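PDB 5NPY: flagellar basal body protein from Helicobacter pylori, which probably builds the flagellar hook, the curved segment that links the basal body rod to the filament. Local coordinates for residues F211-K216 with P306-E311; A433-D438 with Y446-S451; R480-R483 with V489-L492; Y524-G529 with P537-P542. All blocks are in the same frame, centred on the assembly; numbering follows the deposited sequence.

Interaction 1: residues F211-K216 with P306-E311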
loop_
_atom_site.group_PDB
_atom_site.type_symbol
_atom_site.label_atom_id
_atom_site.label_comp_id
_atom_site.label_asym_id
_atom_site.label_seq_id
_atom_site.Cartn_x
_atom_site.Cartn_y
_atom_site.Cartn_z
ATOM N N PHE A 211 6.905 23.699 -4.821
ATOM C CA PHE A 211 5.500 23.619 -5.203
ATOM C C PHE A 211 5.032 24.810 -6.026
ATOM O O PHE A 211 4.236 24.627 -6.949
ATOM C CB PHE A 211 4.629 23.507 -3.953
ATOM C CG PHE A 211 3.173 23.237 -4.242
ATOM C CD1 PHE A 211 2.791 22.155 -5.020
ATOM C CD2 PHE A 211 2.187 24.049 -3.712
ATOM C CE1 PHE A 211 1.449 21.897 -5.273
ATOM C CE2 PHE A 211 0.852 23.797 -3.966
ATOM C CZ PHE A 211 0.479 22.713 -4.737
ATOM N N PHE A 212 5.526 26.025 -5.716
ATOM C CA PHE A 212 5.080 27.258 -6.362
ATOM C C PHE A 212 5.737 27.509 -7.723
ATOM O O PHE A 212 5.207 28.306 -8.500
ATOM C CB PHE A 212 5.346 28.483 -5.458
ATOM C CG PHE A 212 4.370 28.636 -4.303
ATOM C CD1 PHE A 212 3.250 27.829 -4.199
ATOM C CD2 PHE A 212 4.587 29.587 -3.313
ATOM C CE1 PHE A 212 2.358 27.965 -3.119
ATOM C CE2 PHE A 212 3.704 29.734 -2.243
ATOM C CZ PHE A 212 2.586 28.916 -2.147
ATOM N N LEU A 213 6.873 26.881 -8.020
ATOM C CA LEU A 213 7.532 26.995 -9.316
ATOM C C LEU A 213 7.228 25.788 -10.200
ATOM O O LEU A 213 6.997 24.677 -9.710
ATOM C CB LEU A 213 9.048 27.129 -9.150
ATOM C CG LEU A 213 9.410 28.389 -8.345
ATOM C CD1 LEU A 213 10.934 28.604 -8.174
ATOM C CD2 LEU A 213 8.749 29.641 -8.931
ATOM N N ASN A 214 7.242 26.008 -11.516
ATOM C CA ASN A 214 7.099 24.897 -12.444
ATOM C C ASN A 214 8.480 24.397 -12.885
ATOM O O ASN A 214 9.515 24.910 -12.464
ATOM C CB ASN A 214 6.233 25.303 -13.638
ATOM C CG ASN A 214 6.885 26.372 -14.508
ATOM O OD1 ASN A 214 8.081 26.673 -14.392
ATOM N ND2 ASN A 214 6.089 26.964 -15.380
ATOM N N ASP A 215 8.492 23.390 -13.759
ATOM C CA ASP A 215 9.753 22.797 -14.208
ATOM C C ASP A 215 10.736 23.829 -14.757
ATOM O O ASP A 215 11.952 23.671 -14.602
ATOM C CB ASP A 215 9.474 21.729 -15.264
ATOM C CG ASP A 215 9.468 20.331 -14.682
ATOM O OD1 ASP A 215 9.149 20.194 -13.482
ATOM O OD2 ASP A 215 9.791 19.373 -15.418
ATOM N N LYS A 216 10.234 24.888 -15.390
ATOM C CA LYS A 216 11.068 25.968 -15.903
ATOM C C LYS A 216 11.367 27.049 -14.860
ATOM O O LYS A 216 11.840 28.132 -15.227
ATOM C CB LYS A 216 10.402 26.597 -17.131
ATOM C CG LYS A 216 10.255 25.635 -18.312
ATOM C CD LYS A 216 10.030 26.369 -19.634
ATOM C CE LYS A 216 8.605 26.180 -20.153
ATOM N NZ LYS A 216 8.454 26.584 -21.580
ATOM N N PRO A 306 15.178 29.401 -6.711
ATOM C CA PRO A 306 15.735 29.865 -5.426
ATOM C C PRO A 306 14.681 29.849 -4.333
ATOM O O PRO A 306 13.491 29.631 -4.605
ATOM C CB PRO A 306 16.175 31.301 -5.741
ATOM C CG PRO A 306 15.112 31.767 -6.731
ATOM C CD PRO A 306 14.711 30.531 -7.541
ATOM N N PRO A 307 15.075 30.079 -3.081
ATOM C CA PRO A 307 14.074 30.313 -2.033
ATOM C C PRO A 307 13.207 31.504 -2.401
ATOM O O PRO A 307 13.678 32.480 -2.982
ATOM C CB PRO A 307 14.917 30.593 -0.784
ATOM C CG PRO A 307 16.246 29.916 -1.054
ATOM C CD PRO A 307 16.449 29.984 -2.550
ATOM N N LEU A 308 11.926 31.407 -2.081
ATOM C CA LEU A 308 10.963 32.426 -2.456
ATOM C C LEU A 308 10.581 33.259 -1.239
ATOM O O LEU A 308 10.617 32.782 -0.101
ATOM C CB LEU A 308 9.714 31.793 -3.095
ATOM C CG LEU A 308 9.988 30.928 -4.332
ATOM C CD1 LEU A 308 8.696 30.450 -4.911
ATOM C CD2 LEU A 308 10.806 31.680 -5.394
ATOM N N LEU A 309 10.222 34.515 -1.494
ATOM C CA LEU A 309 9.816 35.440 -0.450
ATOM C C LEU A 309 8.475 36.048 -0.803
ATOM O O LEU A 309 8.072 36.077 -1.971
ATOM C CB LEU A 309 10.823 36.591 -0.254
ATOM C CG LEU A 309 12.307 36.256 -0.310
ATOM C CD1 LEU A 309 13.100 37.541 -0.380
ATOM C CD2 LEU A 309 12.685 35.469 0.927
ATOM N N LEU A 310 7.803 36.551 0.232
ATOM C CA LEU A 310 6.686 37.472 0.096
ATOM C C LEU A 310 7.203 38.906 0.156
ATOM O O LEU A 310 8.218 39.201 0.797
ATOM C CB LEU A 310 5.646 37.241 1.196
ATOM C CG LEU A 310 5.012 35.852 1.245
ATOM C CD1 LEU A 310 4.039 35.773 2.420
ATOM C CD2 LEU A 310 4.302 35.502 -0.061
ATOM N N GLU A 311 6.487 39.807 -0.514
ATOM C CA GLU A 311 6.956 41.174 -0.662
ATOM C C GLU A 311 5.778 42.132 -0.618
ATOM O O GLU A 311 4.823 41.978 -1.385
ATOM C CB GLU A 311 7.721 41.326 -1.978
ATOM C CG GLU A 311 7.962 42.752 -2.405
ATOM C CD GLU A 311 8.346 42.851 -3.864
ATOM O OE1 GLU A 311 7.520 42.456 -4.725
ATOM O OE2 GLU A 311 9.481 43.297 -4.142
#
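Leu213 and Leu308 reach toward each other tip to tip, where the end of the short helix 209-212 faces the start of strand 308-313. Leu308 uses both of its methyl groups. Leu308 CD1 lies 3.9 Å from Phe212 CB and 4.1 Å from Leu213 CG. Leu308 CD2 lies 4.1 Å from Leu213 CD1. The same Leu308 CD1 comes to the Phe212 ring at its edge, near the ring plane. Leu213 is the first residue to leave helical geometry. Its CG stands anti to the carbonyl carbon (chi1 -61°), which carries the isobutyl group across to the strand. The four residues that touch are all buried, and no hydrogen bond links the two segments. Pro306 is the looser member, with its CD 4.3 Å from Leu213 CD1. Beyond Leu213 the chain turns out to solvent. Asp215 and Lys216 are exposed, and Asp215 is poorly ordered. Asn214 OD1 bonds to Glu218 N within this outer loop. Phe212 also packs on Arg223 of helix 221-226, and Leu308 on Lys298 of strand 293-298. Strand 308-313 pairs with strands 293-298 and 346-364, and the contact is typical of a short helix whose end rests against an antiparallel beta sheet through apolar side chains.

Interaction 2: residues A433-D438 with Y446-S451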
loop_
_atom_site.group_PDB
_atom_site.type_symbol
_atom_site.label_atom_id
_atom_site.label_comp_id
_atom_site.label_asym_id
_atom_site.label_seq_id
_atom_site.Cartn_x
_atom_site.Cartn_y
_atom_site.Cartn_z
ATOM N N ALA A 433 -9.424 10.008 -4.618
ATOM C CA ALA A 433 -9.866 9.162 -5.710
ATOM C C ALA A 433 -8.667 8.499 -6.364
ATOM O O ALA A 433 -7.633 9.150 -6.562
ATOM C CB ALA A 433 -10.639 9.978 -6.771
ATOM N N PRO A 434 -8.787 7.237 -6.754
ATOM C CA PRO A 434 -7.657 6.550 -7.394
ATOM C C PRO A 434 -7.270 7.213 -8.711
ATOM O O PRO A 434 -8.057 7.921 -9.346
ATOM C CB PRO A 434 -8.189 5.132 -7.609
ATOM C CG PRO A 434 -9.682 5.326 -7.756
ATOM C CD PRO A 434 -10.032 6.446 -6.809
ATOM N N MET A 435 -6.020 7.001 -9.110
ATOM C CA MET A 435 -5.497 7.652 -10.300
ATOM C C MET A 435 -4.918 6.591 -11.228
ATOM O O MET A 435 -4.733 5.426 -10.846
ATOM C CB MET A 435 -4.457 8.738 -9.935
ATOM C CG MET A 435 -3.010 8.252 -9.732
ATOM S SD MET A 435 -1.999 9.462 -8.813
ATOM C CE MET A 435 -2.479 8.966 -7.143
ATOM N N THR A 436 -4.661 6.996 -12.471
ATOM C CA THR A 436 -4.117 6.094 -13.486
ATOM C C THR A 436 -2.753 6.593 -13.930
ATOM O O THR A 436 -2.632 7.695 -14.476
ATOM C CB THR A 436 -5.045 5.951 -14.697
ATOM O OG1 THR A 436 -6.250 5.286 -14.287
ATOM C CG2 THR A 436 -4.341 5.095 -15.789
ATOM N N LEU A 437 -1.730 5.801 -13.659
ATOM C CA LEU A 437 -0.381 6.068 -14.122
ATOM C C LEU A 437 -0.114 5.187 -15.321
ATOM O O LEU A 437 -0.686 4.102 -15.445
ATOM C CB LEU A 437 0.651 5.755 -13.039
ATOM C CG LEU A 437 0.327 6.283 -11.650
ATOM C CD1 LEU A 437 1.474 5.911 -10.716
ATOM C CD2 LEU A 437 0.071 7.783 -11.706
ATOM N N ASP A 438 0.784 5.634 -16.183
ATOM C CA ASP A 438 1.282 4.811 -17.279
ATOM C C ASP A 438 2.609 4.169 -16.868
ATOM O O ASP A 438 3.617 4.859 -16.688
ATOM C CB ASP A 438 1.448 5.630 -18.557
ATOM C CG ASP A 438 1.875 4.766 -19.721
ATOM O OD1 ASP A 438 3.103 4.649 -19.951
ATOM O OD2 ASP A 438 0.974 4.168 -20.364
ATOM N N TYR A 446 -3.501 3.538 -9.051
ATOM C CA TYR A 446 -2.800 3.930 -7.827
ATOM C C TYR A 446 -3.779 4.624 -6.884
ATOM O O TYR A 446 -4.424 5.603 -7.276
ATOM C CB TYR A 446 -1.631 4.858 -8.159
ATOM C CG TYR A 446 -0.709 5.268 -7.012
ATOM C CD1 TYR A 446 0.015 6.433 -7.090
ATOM C CD2 TYR A 446 -0.490 4.455 -5.910
ATOM C CE1 TYR A 446 0.866 6.823 -6.094
ATOM C CE2 TYR A 446 0.380 4.841 -4.908
ATOM C CZ TYR A 446 1.055 6.028 -5.011
ATOM O OH TYR A 446 1.926 6.455 -4.038
ATOM N N SER A 447 -3.900 4.109 -5.657
ATOM C CA SER A 447 -4.800 4.664 -4.640
ATOM C C SER A 447 -4.001 5.098 -3.415
ATOM O O SER A 447 -3.246 4.301 -2.830
ATOM C CB SER A 447 -5.881 3.659 -4.203
ATOM O OG SER A 447 -6.721 3.268 -5.288
ATOM N N LEU A 448 -4.168 6.358 -3.037
ATOM C CA LEU A 448 -3.406 6.949 -1.947
ATOM C C LEU A 448 -4.050 6.753 -0.578
ATOM O O LEU A 448 -3.489 7.216 0.414
ATOM C CB LEU A 448 -3.229 8.443 -2.204
ATOM C CG LEU A 448 -2.381 8.732 -3.447
ATOM C CD1 LEU A 448 -2.437 10.200 -3.774
ATOM C CD2 LEU A 448 -0.907 8.265 -3.276
ATOM N N ASP A 449 -5.206 6.095 -0.484
ATOM C CA ASP A 449 -6.063 6.346 0.665
ATOM C C ASP A 449 -6.202 5.172 1.609
ATOM O O ASP A 449 -6.731 5.360 2.704
ATOM C CB ASP A 449 -7.469 6.798 0.216
ATOM C CG ASP A 449 -8.214 5.728 -0.558
ATOM O OD1 ASP A 449 -9.447 5.642 -0.387
ATOM O OD2 ASP A 449 -7.565 4.982 -1.333
ATOM N N LYS A 450 -5.769 3.981 1.211
ATOM C CA LYS A 450 -5.737 2.809 2.077
ATOM C C LYS A 450 -5.018 1.694 1.332
ATOM O O LYS A 450 -4.919 1.704 0.098
ATOM C CB LYS A 450 -7.136 2.338 2.478
ATOM C CG LYS A 450 -7.921 1.670 1.312
ATOM C CD LYS A 450 -9.350 1.304 1.764
ATOM C CE LYS A 450 -10.145 0.628 0.654
ATOM N NZ LYS A 450 -10.499 1.579 -0.438
ATOM N N SER A 451 -4.552 0.721 2.113
ATOM C CA SER A 451 -3.995 -0.552 1.677
ATOM C C SER A 451 -4.896 -1.662 2.211
ATOM O O SER A 451 -5.998 -1.405 2.709
ATOM C CB SER A 451 -2.557 -0.713 2.194
ATOM O OG SER A 451 -2.555 -0.713 3.618
HETATM O O HOH W 1 -6.169 8.057 -4.277
#
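Met435 and Tyr446 form an antiparallel hydrogen-bonded pair, with Met435 N to Tyr446 O at 2.8 Å and Tyr446 N to Met435 O at 2.9 Å. Both bonds are nearly straight. The pair lies at the open end of the beta hairpin made by strands 435-439 and 442-447. The side chains of Met435 and Tyr446 leave the sheet on the same face and run side by side. In Met435, CG stands between the backbone N and the carbonyl carbon (chi1 85°). The chain then bends at its last torsion (chi3 84°), which sets the methyl group between two partners. Met435 CE is 3.6 Å from Tyr446 CD1 and also 3.6 Å from Leu448 CD1. The sulfur is set obliquely to the ring, a Met-aromatic contact. Leu437 reaches the same ring carbon, with its CD1 3.9 Å from Tyr446 CD1, and meets the ring obliquely as well. All four of these side chains are buried. They pack against strands 370-381 and 411-423, among others, so this face of the hairpin meets a second sheet as in a beta sandwich. The Tyr446 hydroxyl is hydrogen-bonded there to Ser375 OG. The other side is more open. Pro434, which is exposed, brings its CB 3.3 Å from Ser447 OG. Past the last bridge a water takes over the pairing: it accepts from Leu448 N at 2.9 Å and donates a weak bond to Ala433 O.

Interaction 3: residues R480-R483 with V489-L492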
loop_
_atom_site.group_PDB
_atom_site.type_symbol
_atom_site.label_atom_id
_atom_site.label_comp_id
_atom_site.label_asym_id
_atom_site.label_seq_id
_atom_site.Cartn_x
_atom_site.Cartn_y
_atom_site.Cartn_z
ATOM N N ARG A 480 13.354 -22.085 -2.736
ATOM C CA ARG A 480 14.224 -22.071 -1.566
ATOM C C ARG A 480 14.060 -23.344 -0.738
ATOM O O ARG A 480 14.970 -24.172 -0.705
ATOM C CB ARG A 480 13.971 -20.825 -0.715
ATOM C CG ARG A 480 15.038 -19.770 -0.915
ATOM C CD ARG A 480 14.990 -18.698 0.147
ATOM N NE ARG A 480 16.342 -18.314 0.533
ATOM C CZ ARG A 480 17.046 -18.942 1.467
ATOM N NH1 ARG A 480 16.515 -19.974 2.112
ATOM N NH2 ARG A 480 18.278 -18.542 1.757
ATOM N N ASP A 481 12.931 -23.518 -0.065
ATOM C CA ASP A 481 12.714 -24.693 0.763
ATOM C C ASP A 481 11.231 -25.028 0.732
ATOM O O ASP A 481 10.411 -24.252 0.237
ATOM C CB ASP A 481 13.210 -24.468 2.200
ATOM C CG ASP A 481 12.291 -23.558 3.006
ATOM O OD1 ASP A 481 11.561 -24.076 3.880
ATOM O OD2 ASP A 481 12.300 -22.330 2.763
ATOM N N MET A 482 10.890 -26.198 1.260
ATOM C CA MET A 482 9.511 -26.665 1.254
ATOM C C MET A 482 9.076 -27.042 2.664
ATOM O O MET A 482 9.814 -27.711 3.398
ATOM C CB MET A 482 9.324 -27.864 0.305
ATOM C CG MET A 482 8.014 -28.641 0.537
ATOM S SD MET A 482 7.733 -30.023 -0.597
ATOM C CE MET A 482 8.752 -31.274 0.184
ATOM N N ARG A 483 7.873 -26.608 3.032
ATOM C CA ARG A 483 7.275 -26.927 4.319
ATOM C C ARG A 483 6.052 -27.807 4.111
ATOM O O ARG A 483 5.311 -27.643 3.134
ATOM C CB ARG A 483 6.860 -25.669 5.086
ATOM C CG ARG A 483 7.948 -24.639 5.235
ATOM C CD ARG A 483 7.950 -23.665 4.073
ATOM N NE ARG A 483 8.974 -22.646 4.250
ATOM C CZ ARG A 483 8.791 -21.518 4.931
ATOM N NH1 ARG A 483 7.612 -21.269 5.496
ATOM N NH2 ARG A 483 9.785 -20.640 5.043
ATOM N N VAL A 489 -0.597 -29.573 4.736
ATOM C CA VAL A 489 -0.583 -28.477 3.781
ATOM C C VAL A 489 0.847 -28.219 3.325
ATOM O O VAL A 489 1.762 -28.065 4.146
ATOM C CB VAL A 489 -1.224 -27.225 4.399
ATOM C CG1 VAL A 489 -1.117 -26.038 3.445
ATOM C CG2 VAL A 489 -2.682 -27.505 4.735
ATOM N N ILE A 490 1.044 -28.167 2.010
ATOM C CA ILE A 490 2.366 -28.117 1.391
ATOM C C ILE A 490 2.564 -26.729 0.804
ATOM O O ILE A 490 1.858 -26.336 -0.136
ATOM C CB ILE A 490 2.513 -29.195 0.304
ATOM C CG1 ILE A 490 2.225 -30.582 0.895
ATOM C CG2 ILE A 490 3.897 -29.109 -0.388
ATOM C CD1 ILE A 490 2.289 -31.700 -0.121
ATOM N N SER A 491 3.533 -25.996 1.335
ATOM C CA SER A 491 3.870 -24.670 0.841
ATOM C C SER A 491 5.307 -24.648 0.334
ATOM O O SER A 491 6.170 -25.388 0.821
ATOM C CB SER A 491 3.703 -23.616 1.930
ATOM O OG SER A 491 2.525 -23.858 2.672
ATOM N N LEU A 492 5.556 -23.783 -0.636
ATOM C CA LEU A 492 6.887 -23.584 -1.196
ATOM C C LEU A 492 7.369 -22.172 -0.878
ATOM O O LEU A 492 6.616 -21.206 -1.030
ATOM C CB LEU A 492 6.871 -23.828 -2.710
ATOM C CG LEU A 492 6.366 -25.218 -3.124
ATOM C CD1 LEU A 492 6.357 -25.395 -4.635
ATOM C CD2 LEU A 492 7.209 -26.313 -2.468
#
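Arg483 O is approached by two groups of the opposite strand. Ser491 N gives it a hydrogen bond of 3.0 Å, and Ile490 CA adds a longer C-H contact at 3.5 Å. The return bond, from Arg483 N to Ser491 O, is also 3.0 Å. Together these make Arg483 and Ser491 an antiparallel hydrogen-bonded pair. Met482 and Leu492 form the adjacent non-hydrogen-bonded pair. The two strand axes run at 171°, close to exactly antiparallel. On the face of Met482 and Leu492 the contact is apolar. Leu492 CD2 packs 3.8 Å from Met482 CB. Met482 CG lies anti to the backbone N (chi1 164°), and the chain runs on so that Met482 SD comes 3.9 Å from Ile490 CG2. On the face of Arg483 the polar side-chain bond runs along one strand. The arginine chain is bent at chi2 (89°) and folds back. Its NE makes a salt bridge of 3.0 Å to OD1 of Asp481, two residues earlier, on the syn side of the carboxylate but tilted out of its plane. Across the strands the hydrogen bonds are those of the backbone. The contact belongs to the hairpin of strands 477-484 and 489-494. Strand 489-494 also pairs with strand 499-509 along its other edge. Ile490 and Leu492 pack on Ile179, Leu492 also meets Val502, and strand 477-484 pairs with strand 184-185.

Interaction 4: residues Y524-G529 with P537-P542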
loop_
_atom_site.group_PDB
_atom_site.type_symbol
_atom_site.label_atom_id
_atom_site.label_comp_id
_atom_site.label_asym_id
_atom_site.label_seq_id
_atom_site.Cartn_x
_atom_site.Cartn_y
_atom_site.Cartn_z
ATOM N N TYR A 524 -4.653 -51.136 1.394
ATOM C CA TYR A 524 -5.997 -51.612 1.676
ATOM C C TYR A 524 -6.921 -51.047 0.599
ATOM O O TYR A 524 -6.493 -50.274 -0.256
ATOM C CB TYR A 524 -6.428 -51.231 3.102
ATOM C CG TYR A 524 -5.555 -51.860 4.175
ATOM C CD1 TYR A 524 -4.250 -51.420 4.397
ATOM C CD2 TYR A 524 -6.032 -52.902 4.962
ATOM C CE1 TYR A 524 -3.450 -52.006 5.368
ATOM C CE2 TYR A 524 -5.247 -53.481 5.933
ATOM C CZ TYR A 524 -3.959 -53.038 6.131
ATOM O OH TYR A 524 -3.179 -53.629 7.097
ATOM N N GLU A 525 -8.189 -51.451 0.628
ATOM C CA GLU A 525 -9.129 -51.109 -0.431
ATOM C C GLU A 525 -10.533 -51.259 0.126
ATOM O O GLU A 525 -10.761 -52.042 1.048
ATOM C CB GLU A 525 -8.940 -52.013 -1.651
ATOM C CG GLU A 525 -9.015 -51.317 -2.970
ATOM C CD GLU A 525 -9.055 -52.304 -4.115
ATOM O OE1 GLU A 525 -8.835 -51.893 -5.272
ATOM O OE2 GLU A 525 -9.304 -53.505 -3.864
ATOM N N MET A 526 -11.466 -50.495 -0.426
ATOM C CA MET A 526 -12.861 -50.659 -0.049
ATOM C C MET A 526 -13.476 -51.851 -0.797
ATOM O O MET A 526 -12.964 -52.300 -1.829
ATOM C CB MET A 526 -13.633 -49.366 -0.324
ATOM C CG MET A 526 -13.004 -48.125 0.330
ATOM S SD MET A 526 -13.758 -46.524 -0.105
ATOM C CE MET A 526 -13.177 -46.294 -1.798
ATOM N N GLN A 527 -14.583 -52.368 -0.253
ATOM C CA GLN A 527 -15.250 -53.560 -0.777
ATOM C C GLN A 527 -16.706 -53.553 -0.310
ATOM O O GLN A 527 -17.109 -52.713 0.498
ATOM C CB GLN A 527 -14.527 -54.830 -0.322
ATOM C CG GLN A 527 -14.296 -54.867 1.186
ATOM C CD GLN A 527 -13.574 -56.109 1.646
ATOM O OE1 GLN A 527 -13.285 -57.005 0.853
ATOM N NE2 GLN A 527 -13.270 -56.168 2.936
ATOM N N GLU A 528 -17.497 -54.517 -0.815
ATOM C CA GLU A 528 -18.942 -54.583 -0.576
ATOM C C GLU A 528 -19.320 -55.786 0.301
ATOM O O GLU A 528 -18.459 -56.387 0.957
ATOM C CB GLU A 528 -19.678 -54.611 -1.919
ATOM C CG GLU A 528 -19.359 -53.449 -2.834
ATOM C CD GLU A 528 -18.330 -53.808 -3.887
ATOM O OE1 GLU A 528 -18.190 -53.039 -4.863
ATOM O OE2 GLU A 528 -17.671 -54.860 -3.741
ATOM N N GLY A 529 -20.608 -56.136 0.302
ATOM C CA GLY A 529 -21.109 -57.256 1.089
ATOM C C GLY A 529 -22.183 -58.103 0.420
ATOM O O GLY A 529 -22.385 -59.274 0.763
ATOM N N PRO A 537 -20.774 -50.116 1.771
ATOM C CA PRO A 537 -19.351 -50.179 1.418
ATOM C C PRO A 537 -18.463 -50.660 2.555
ATOM O O PRO A 537 -17.259 -50.443 2.508
ATOM C CB PRO A 537 -19.039 -48.731 1.042
ATOM C CG PRO A 537 -20.368 -48.219 0.466
ATOM C CD PRO A 537 -21.483 -49.180 0.876
ATOM N N LEU A 538 -19.081 -51.275 3.565
ATOM C CA LEU A 538 -18.436 -52.221 4.479
ATOM C C LEU A 538 -17.532 -51.577 5.522
ATOM O O LEU A 538 -17.691 -51.814 6.725
ATOM C CB LEU A 538 -17.644 -53.261 3.689
ATOM C CG LEU A 538 -17.434 -54.541 4.483
ATOM C CD1 LEU A 538 -18.728 -54.953 5.149
ATOM C CD2 LEU A 538 -16.915 -55.658 3.592
ATOM N N SER A 539 -16.553 -50.809 5.076
ATOM C CA SER A 539 -15.824 -49.917 5.964
ATOM C C SER A 539 -16.579 -48.618 6.212
ATOM O O SER A 539 -16.047 -47.714 6.867
ATOM C CB SER A 539 -14.443 -49.617 5.379
ATOM O OG SER A 539 -14.555 -49.086 4.067
ATOM N N GLY A 540 -17.808 -48.513 5.709
ATOM C CA GLY A 540 -18.472 -47.230 5.639
ATOM C C GLY A 540 -17.884 -46.404 4.513
ATOM O O GLY A 540 -16.859 -46.779 3.933
ATOM N N ASN A 541 -18.526 -45.285 4.187
ATOM C CA ASN A 541 -18.007 -44.398 3.158
ATOM C C ASN A 541 -16.791 -43.632 3.679
ATOM O O ASN A 541 -16.650 -43.424 4.891
ATOM C CB ASN A 541 -19.079 -43.417 2.705
ATOM C CG ASN A 541 -20.129 -44.068 1.854
ATOM O OD1 ASN A 541 -19.842 -45.017 1.131
ATOM N ND2 ASN A 541 -21.358 -43.564 1.930
ATOM N N PRO A 542 -15.899 -43.199 2.783
ATOM C CA PRO A 542 -14.673 -42.541 3.241
ATOM C C PRO A 542 -14.992 -41.172 3.803
ATOM O O PRO A 542 -15.811 -40.431 3.257
ATOM C CB PRO A 542 -13.822 -42.450 1.971
ATOM C CG PRO A 542 -14.829 -42.376 0.875
ATOM C CD PRO A 542 -15.967 -43.262 1.311
HETATM O O HOH W 2 -14.487 -51.698 2.874
#
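Gln527 CG stands between its backbone N and carbonyl carbon (chi1 51°), while Leu538 CG lies anti to its own N (chi1 -157°), and these torsions bring the two side chains together. They cross obliquely, with Gln527 CG 3.6 Å from Leu538 CD2. The same methyl is modelled unusually close to Glu528 O, so its exact position is doubtful. The amide end of Gln527 is held elsewhere: NE2 bonds to Gly515 O and OE1 accepts from Arg517 NE. Leu538 has a positive phi of 76° and forms a classic gamma turn, closed by a bond of 2.7 Å from Ser539 N to Pro537 O. No direct hydrogen bond joins the two segments. A water bridges them instead. It accepts from Gln527 N at 3.2 Å and from Ser539 OG at 2.9 Å, and it donates to Pro537 O at 3.1 Å. The carbonyl oxygens Gln527 O and Pro537 O stand only 3.0 Å apart. Two acceptors this close would probably repel; the water's bond to Pro537 O may ease this. Met526 meets 537-542 at Pro542. Its SD lies 4.2 Å from Pro542 CD, and the two side chains cross at about a right angle. The gap between the segments, residues 530-536, is not modelled and is probably flexible. The contact sits at the base of this unmodelled loop. It follows strand 523-525, the partner of strand 517-519. It precedes strand 543-544, which pairs with strand 499-509. Met526 and Pro542 both rest on Phe114 of strand 114-116.

In the fold
The four contacts follow one another along the chain, and none nests in or crosses another. Interaction 1 closes first and spans 89 intervening residues, joining the region after strand 204-207 to strand 308-313. Interaction 2 closes a short hairpin nearer the middle of the molecule. The chain then returns to the end that holds its first modelled strands. There interaction 3 closes a second hairpin, and interaction 4 closes a partly disordered loop. Interactions 1 and 4 mark distant parts of this elongated chain, with centres about 84 Å apart. Strand 499-509 pairs with strand 489-494 of interaction 3 and with strand 543-544, which follows interaction 4; the nearest atoms of these two contacts are about 18 Å apart.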